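Local coordinates for protein putative Ribokinase II (Escherichia coli O6, PDB 3IQ0) that probably transfers a phosphate from magnesium-bound ATP to a sugar, as a ribokinase-like member of the pfkB carbohydrate kinase family, at residues Leu188-Val201 with Phe217-Arg229. Sequence-based numbering, arbitrary orientation.
Sequences LELTDIYMPSEGEV and FLEEGVKEVIVKR. With ATP (adenosine-5'-triphosphate), chain G.
Asp192 O accepts two backbone donors from residues 217-229, Glu224 N and Lys223 N. Parallel pairing follows, with Tyr194 N giving to Glu224 O (2.8 Å) and Ile226 N to Tyr194 O (2.8 Å). Lys228 N then reaches Pro196 O, and Glu198 N closes the run on Lys228 O (2.7 Å). This is the parallel join of a right-handed beta-alpha-beta crossover, strand 193-194 to strand 224-228 through helix 210-220, in the central sheet of the ribokinase fold.

At the ATP end, the Lys228 chain bends at chi3 (-70°), bringing NZ to 2.8 Å from Met195 O and 3.0 Å from ATP O2B; Asp167 adds a salt bridge and water 2 another acceptor. Arg229 NH1 meets Glu198 OE2 at 2.8 Å, on the anti side of the carboxylate, while Ser235 takes Arg229 NE. At the other end, Asp192 OD1 pairs with Lys223 NZ at 3.1 Å, and OD2 accepts from Ile164 N in the adjoining strand.

On the helix side, the Tyr194 edge points at the Phe217 face in a T-shaped stack, planes 69° apart. The tyrosine ring lies between Leu188 CD1, over its centre, and Pro196 CD, which sits on the opposite face but offset toward the rim.

Lys228 thus ties the carbonyl of Met195, just past strand 193-194, to the beta-phosphate, and its positive charge, probably shared with Asp167, would help offset that of the phosphate where the nucleotide meets the sheet.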
loop_
_atom_site.group_PDB
_atom_site.type_symbol
_atom_site.label_atom_id
_atom_site.label_comp_id
_atom_site.label_asym_id
_atom_site.label_seq_id
_atom_site.Cartn_x
_atom_site.Cartn_y
_atom_site.Cartn_z
ATOM N N LEU B 188 6.225 22.400 19.763
ATOM C CA LEU B 188 7.022 22.409 20.984
ATOM C C LEU B 188 6.738 23.624 21.862
ATOM O O LEU B 188 6.704 23.516 23.088
ATOM C CB LEU B 188 8.516 22.362 20.645
ATOM C CG LEU B 188 9.472 22.378 21.845
ATOM C CD1 LEU B 188 9.106 21.245 22.790
ATOM C CD2 LEU B 188 10.917 22.249 21.379
ATOM N N GLU B 189 6.531 24.777 21.234
ATOM C CA GLU B 189 6.270 26.014 21.969
ATOM C C GLU B 189 4.905 26.004 22.664
ATOM O O GLU B 189 4.652 26.804 23.563
ATOM C CB GLU B 189 6.363 27.211 21.017
ATOM C CG GLU B 189 7.622 27.241 20.160
ATOM C CD GLU B 189 8.906 27.253 20.975
ATOM O OE1 GLU B 189 9.117 28.215 21.742
ATOM O OE2 GLU B 189 9.704 26.296 20.845
ATOM N N LEU B 190 4.033 25.093 22.247
ATOM C CA LEU B 190 2.700 24.983 22.830
ATOM C C LEU B 190 2.580 23.721 23.671
ATOM O O LEU B 190 1.494 23.383 24.151
ATOM C CB LEU B 190 1.646 24.945 21.727
ATOM C CG LEU B 190 1.591 26.141 20.781
ATOM C CD1 LEU B 190 0.622 25.841 19.650
ATOM C CD2 LEU B 190 1.168 27.386 21.545
ATOM N N THR B 191 3.702 23.032 23.851
ATOM C CA THR B 191 3.743 21.791 24.614
ATOM C C THR B 191 3.931 21.990 26.111
ATOM O O THR B 191 4.721 22.829 26.550
ATOM C CB THR B 191 4.877 20.886 24.102
ATOM O OG1 THR B 191 4.571 20.468 22.769
ATOM C CG2 THR B 191 5.049 19.662 25.009
ATOM N N ASP B 192 3.210 21.197 26.896
ATOM C CA ASP B 192 3.308 21.266 28.348
ATOM C C ASP B 192 4.127 20.084 28.842
ATOM O O ASP B 192 4.884 20.195 29.808
ATOM C CB ASP B 192 1.911 21.225 28.972
ATOM C CG ASP B 192 1.026 22.367 28.501
ATOM O OD1 ASP B 192 1.350 23.530 28.808
ATOM O OD2 ASP B 192 0.012 22.099 27.818
ATOM N N ILE B 193 3.972 18.955 28.154
ATOM C CA ILE B 193 4.659 17.711 28.495
ATOM C C ILE B 193 5.421 17.211 27.273
ATOM O O ILE B 193 4.820 16.805 26.282
ATOM C CB ILE B 193 3.628 16.628 28.944
ATOM C CG1 ILE B 193 2.833 17.150 30.145
ATOM C CG2 ILE B 193 4.337 15.317 29.297
ATOM C CD1 ILE B 193 1.725 16.219 30.595
ATOM N N TYR B 194 6.747 17.251 27.354
ATOM C CA TYR B 194 7.611 16.818 26.259
ATOM C C TYR B 194 8.182 15.438 26.576
ATOM O O TYR B 194 8.774 15.240 27.637
ATOM C CB TYR B 194 8.746 17.832 26.085
ATOM C CG TYR B 194 9.485 17.723 24.773
ATOM C CD1 TYR B 194 8.792 17.520 23.577
ATOM C CD2 TYR B 194 10.872 17.848 24.719
ATOM C CE1 TYR B 194 9.460 17.441 22.360
ATOM C CE2 TYR B 194 11.555 17.767 23.504
ATOM C CZ TYR B 194 10.840 17.562 22.331
ATOM O OH TYR B 194 11.498 17.451 21.132
HETATM N N MSE B 195 8.017 14.484 25.662
HETATM C CA MSE B 195 8.502 13.126 25.903
HETATM C C MSE B 195 9.438 12.574 24.820
HETATM O O MSE B 195 9.126 11.596 24.139
HETATM C CB MSE B 195 7.302 12.191 26.094
HETATM C CG MSE B 195 6.342 12.660 27.182
HETATM SE SE MSE B 195 4.810 11.487 27.407
HETATM C CE MSE B 195 3.673 12.259 26.105
ATOM N N PRO B 196 10.617 13.190 24.663
ATOM C CA PRO B 196 11.567 12.730 23.651
ATOM C C PRO B 196 12.328 11.501 24.109
ATOM O O PRO B 196 12.468 11.259 25.305
ATOM C CB PRO B 196 12.497 13.924 23.505
ATOM C CG PRO B 196 12.614 14.377 24.921
ATOM C CD PRO B 196 11.166 14.340 25.404
ATOM N N SER B 197 12.815 10.718 23.156
ATOM C CA SER B 197 13.617 9.564 23.511
ATOM C C SER B 197 15.032 10.120 23.634
ATOM O O SER B 197 15.315 11.220 23.163
ATOM C CB SER B 197 13.565 8.504 22.416
ATOM O OG SER B 197 14.066 9.005 21.196
ATOM N N GLU B 198 15.914 9.362 24.271
ATOM C CA GLU B 198 17.297 9.779 24.469
ATOM C C GLU B 198 17.919 10.337 23.191
ATOM O O GLU B 198 18.579 11.379 23.212
ATOM C CB GLU B 198 18.108 8.582 24.971
ATOM C CG GLU B 198 19.403 8.925 25.667
ATOM C CD GLU B 198 19.960 7.742 26.437
ATOM O OE1 GLU B 198 20.203 6.686 25.812
ATOM O OE2 GLU B 198 20.152 7.863 27.667
ATOM N N GLY B 199 17.697 9.643 22.078
ATOM C CA GLY B 199 18.259 10.072 20.808
ATOM C C GLY B 199 17.510 11.170 20.078
ATOM O O GLY B 199 17.893 11.546 18.969
ATOM N N GLU B 200 16.452 11.694 20.689
ATOM C CA GLU B 200 15.660 12.756 20.072
ATOM C C GLU B 200 15.693 14.043 20.897
ATOM O O GLU B 200 15.138 15.055 20.489
ATOM C CB GLU B 200 14.199 12.308 19.915
ATOM C CG GLU B 200 14.006 10.956 19.260
ATOM C CD GLU B 200 12.548 10.511 19.250
ATOM O OE1 GLU B 200 11.861 10.700 20.280
ATOM O OE2 GLU B 200 12.095 9.971 18.217
ATOM N N VAL B 201 16.343 13.997 22.054
ATOM C CA VAL B 201 16.425 15.152 22.949
ATOM C C VAL B 201 17.008 16.431 22.347
ATOM O O VAL B 201 16.501 17.526 22.596
ATOM C CB VAL B 201 17.242 14.813 24.215
ATOM C CG1 VAL B 201 17.467 16.065 25.042
ATOM C CG2 VAL B 201 16.507 13.776 25.040
ATOM N N PHE B 217 14.030 23.656 27.309
ATOM C CA PHE B 217 12.614 23.351 27.101
ATOM C C PHE B 217 11.802 23.880 28.275
ATOM O O PHE B 217 10.740 24.463 28.093
ATOM C CB PHE B 217 12.405 21.839 26.996
ATOM C CG PHE B 217 13.142 21.192 25.858
ATOM C CD1 PHE B 217 13.775 19.963 26.039
ATOM C CD2 PHE B 217 13.183 21.787 24.601
ATOM C CE1 PHE B 217 14.435 19.341 24.980
ATOM C CE2 PHE B 217 13.840 21.171 23.539
ATOM C CZ PHE B 217 14.466 19.946 23.732
ATOM N N LEU B 218 12.315 23.661 29.480
ATOM C CA LEU B 218 11.645 24.111 30.688
ATOM C C LEU B 218 11.608 25.638 30.754
ATOM O O LEU B 218 10.605 26.229 31.166
ATOM C CB LEU B 218 12.349 23.543 31.923
ATOM C CG LEU B 218 12.363 22.016 32.060
ATOM C CD1 LEU B 218 13.206 21.606 33.263
ATOM C CD2 LEU B 218 10.933 21.504 32.207
ATOM N N GLU B 219 12.701 26.283 30.364
ATOM C CA GLU B 219 12.731 27.741 30.385
ATOM C C GLU B 219 11.705 28.283 29.401
ATOM O O GLU B 219 11.007 29.255 29.691
ATOM C CB GLU B 219 14.126 28.267 30.022
ATOM C CG GLU B 219 14.100 29.603 29.277
ATOM C CD GLU B 219 15.240 30.525 29.655
ATOM O OE1 GLU B 219 16.392 30.055 29.737
ATOM O OE2 GLU B 219 14.984 31.728 29.876
ATOM N N GLU B 220 11.611 27.642 28.240
ATOM C CA GLU B 220 10.681 28.071 27.207
ATOM C C GLU B 220 9.217 27.940 27.613
ATOM O O GLU B 220 8.366 28.685 27.129
ATOM C CB GLU B 220 10.949 27.295 25.920
ATOM C CG GLU B 220 10.003 27.618 24.784
ATOM C CD GLU B 220 8.645 26.959 24.948
ATOM O OE1 GLU B 220 8.590 25.707 25.014
ATOM O OE2 GLU B 220 7.633 27.697 25.006
ATOM N N GLY B 221 8.911 27.000 28.500
ATOM C CA GLY B 221 7.527 26.849 28.920
ATOM C C GLY B 221 7.086 25.428 29.202
ATOM O O GLY B 221 6.066 25.213 29.855
ATOM N N VAL B 222 7.836 24.455 28.697
ATOM C CA VAL B 222 7.497 23.061 28.929
ATOM C C VAL B 222 7.588 22.811 30.428
ATOM O O VAL B 222 8.591 23.138 31.063
ATOM C CB VAL B 222 8.467 22.119 28.179
ATOM C CG1 VAL B 222 8.122 20.667 28.476
ATOM C CG2 VAL B 222 8.386 22.383 26.686
ATOM N N LYS B 223 6.533 22.245 30.995
ATOM C CA LYS B 223 6.500 21.984 32.423
ATOM C C LYS B 223 7.174 20.677 32.814
ATOM O O LYS B 223 7.802 20.587 33.867
ATOM C CB LYS B 223 5.049 21.994 32.912
ATOM C CG LYS B 223 4.349 23.327 32.680
ATOM C CD LYS B 223 2.879 23.284 33.070
ATOM C CE LYS B 223 2.196 24.617 32.777
ATOM N NZ LYS B 223 2.326 25.018 31.343
ATOM N N GLU B 224 7.044 19.665 31.960
ATOM C CA GLU B 224 7.630 18.360 32.233
ATOM C C GLU B 224 8.287 17.768 31.005
ATOM O O GLU B 224 7.746 17.822 29.905
ATOM C CB GLU B 224 6.559 17.396 32.740
ATOM C CG GLU B 224 5.981 17.770 34.094
ATOM C CD GLU B 224 4.741 16.974 34.440
ATOM O OE1 GLU B 224 3.711 17.157 33.769
ATOM O OE2 GLU B 224 4.793 16.162 35.380
ATOM N N VAL B 225 9.466 17.204 31.212
ATOM C CA VAL B 225 10.215 16.561 30.145
ATOM C C VAL B 225 10.504 15.146 30.616
ATOM O O VAL B 225 11.225 14.947 31.600
ATOM C CB VAL B 225 11.548 17.286 29.876
ATOM C CG1 VAL B 225 12.335 16.558 28.787
ATOM C CG2 VAL B 225 11.273 18.724 29.467
ATOM N N ILE B 226 9.906 14.169 29.943
ATOM C CA ILE B 226 10.123 12.772 30.294
ATOM C C ILE B 226 11.003 12.141 29.224
ATOM O O ILE B 226 10.579 11.974 28.080
ATOM C CB ILE B 226 8.794 11.981 30.392
ATOM C CG1 ILE B 226 7.954 12.483 31.564
ATOM C CG2 ILE B 226 9.083 10.511 30.603
ATOM C CD1 ILE B 226 7.236 13.781 31.310
ATOM N N VAL B 227 12.234 11.797 29.596
ATOM C CA VAL B 227 13.160 11.200 28.644
ATOM C C VAL B 227 13.218 9.687 28.732
ATOM O O VAL B 227 13.513 9.118 29.785
ATOM C CB VAL B 227 14.586 11.757 28.819
ATOM C CG1 VAL B 227 15.551 11.009 27.915
ATOM C CG2 VAL B 227 14.600 13.241 28.479
ATOM N N LYS B 228 12.924 9.049 27.607
ATOM C CA LYS B 228 12.945 7.597 27.493
ATOM C C LYS B 228 14.359 7.182 27.091
ATOM O O LYS B 228 14.930 7.739 26.156
ATOM C CB LYS B 228 11.926 7.162 26.437
ATOM C CG LYS B 228 10.486 7.400 26.865
ATOM C CD LYS B 228 9.549 7.468 25.677
ATOM C CE LYS B 228 9.779 8.734 24.876
ATOM N NZ LYS B 228 8.881 8.817 23.696
ATOM N N ARG B 229 14.922 6.208 27.799
ATOM C CA ARG B 229 16.286 5.769 27.524
ATOM C C ARG B 229 16.418 4.307 27.119
ATOM O O ARG B 229 17.360 3.633 27.525
ATOM C CB ARG B 229 17.168 6.036 28.748
ATOM C CG ARG B 229 17.153 7.476 29.235
ATOM C CD ARG B 229 18.023 7.654 30.474
ATOM N NE ARG B 229 18.003 9.032 30.960
ATOM C CZ ARG B 229 18.422 10.081 30.258
ATOM N NH1 ARG B 229 18.903 9.920 29.029
ATOM N NH2 ARG B 229 18.352 11.299 30.783
HETATM P PG ATP G . 9.748 5.148 19.529
HETATM O O1G ATP G . 9.259 3.778 19.142
HETATM O O2G ATP G . 10.334 5.891 18.356
HETATM O O3G ATP G . 8.612 5.972 20.136
HETATM P PB ATP G . 11.345 5.619 21.971
HETATM O O1B ATP G . 12.824 5.854 21.950
HETATM O O2B ATP G . 10.396 6.750 22.168
HETATM O O3B ATP G . 10.904 4.875 20.613
HETATM P PA ATP G . 12.183 3.473 23.664
HETATM O O1A ATP G . 12.431 2.364 22.665
HETATM O O2A ATP G . 13.310 4.275 24.195
HETATM O O3A ATP G . 11.074 4.496 23.050
HETATM O "O5'" ATP G . 11.067 3.275 25.070
HETATM C "C5'" ATP G . 9.958 3.135 25.837
HETATM C "C4'" ATP G . 10.422 3.036 27.268
HETATM O "O4'" ATP G . 10.232 1.615 27.289
HETATM C "C3'" ATP G . 11.938 3.106 27.666
HETATM O "O3'" ATP G . 12.381 4.372 28.126
HETATM C "C2'" ATP G . 12.042 2.012 28.635
HETATM O "O2'" ATP G . 11.629 2.447 29.937
HETATM C "C1'" ATP G . 11.181 0.923 28.070
HETATM N N9 ATP G . 11.990 -0.015 27.189
HETATM C C8 ATP G . 12.204 0.019 25.816
HETATM N N7 ATP G . 12.984 -0.991 25.399
HETATM C C5 ATP G . 13.291 -1.713 26.476
HETATM C C6 ATP G . 14.104 -2.939 26.784
HETATM N N6 ATP G . 14.714 -3.576 25.785
HETATM N N1 ATP G . 14.186 -3.397 28.117
HETATM C C2 ATP G . 13.561 -2.762 29.194
HETATM N N3 ATP G . 12.797 -1.614 28.970
HETATM C C4 ATP G . 12.645 -1.067 27.674
HETATM O O HOH W 1 6.335 24.812 25.635
HETATM O O HOH W 2 10.032 9.049 20.843
#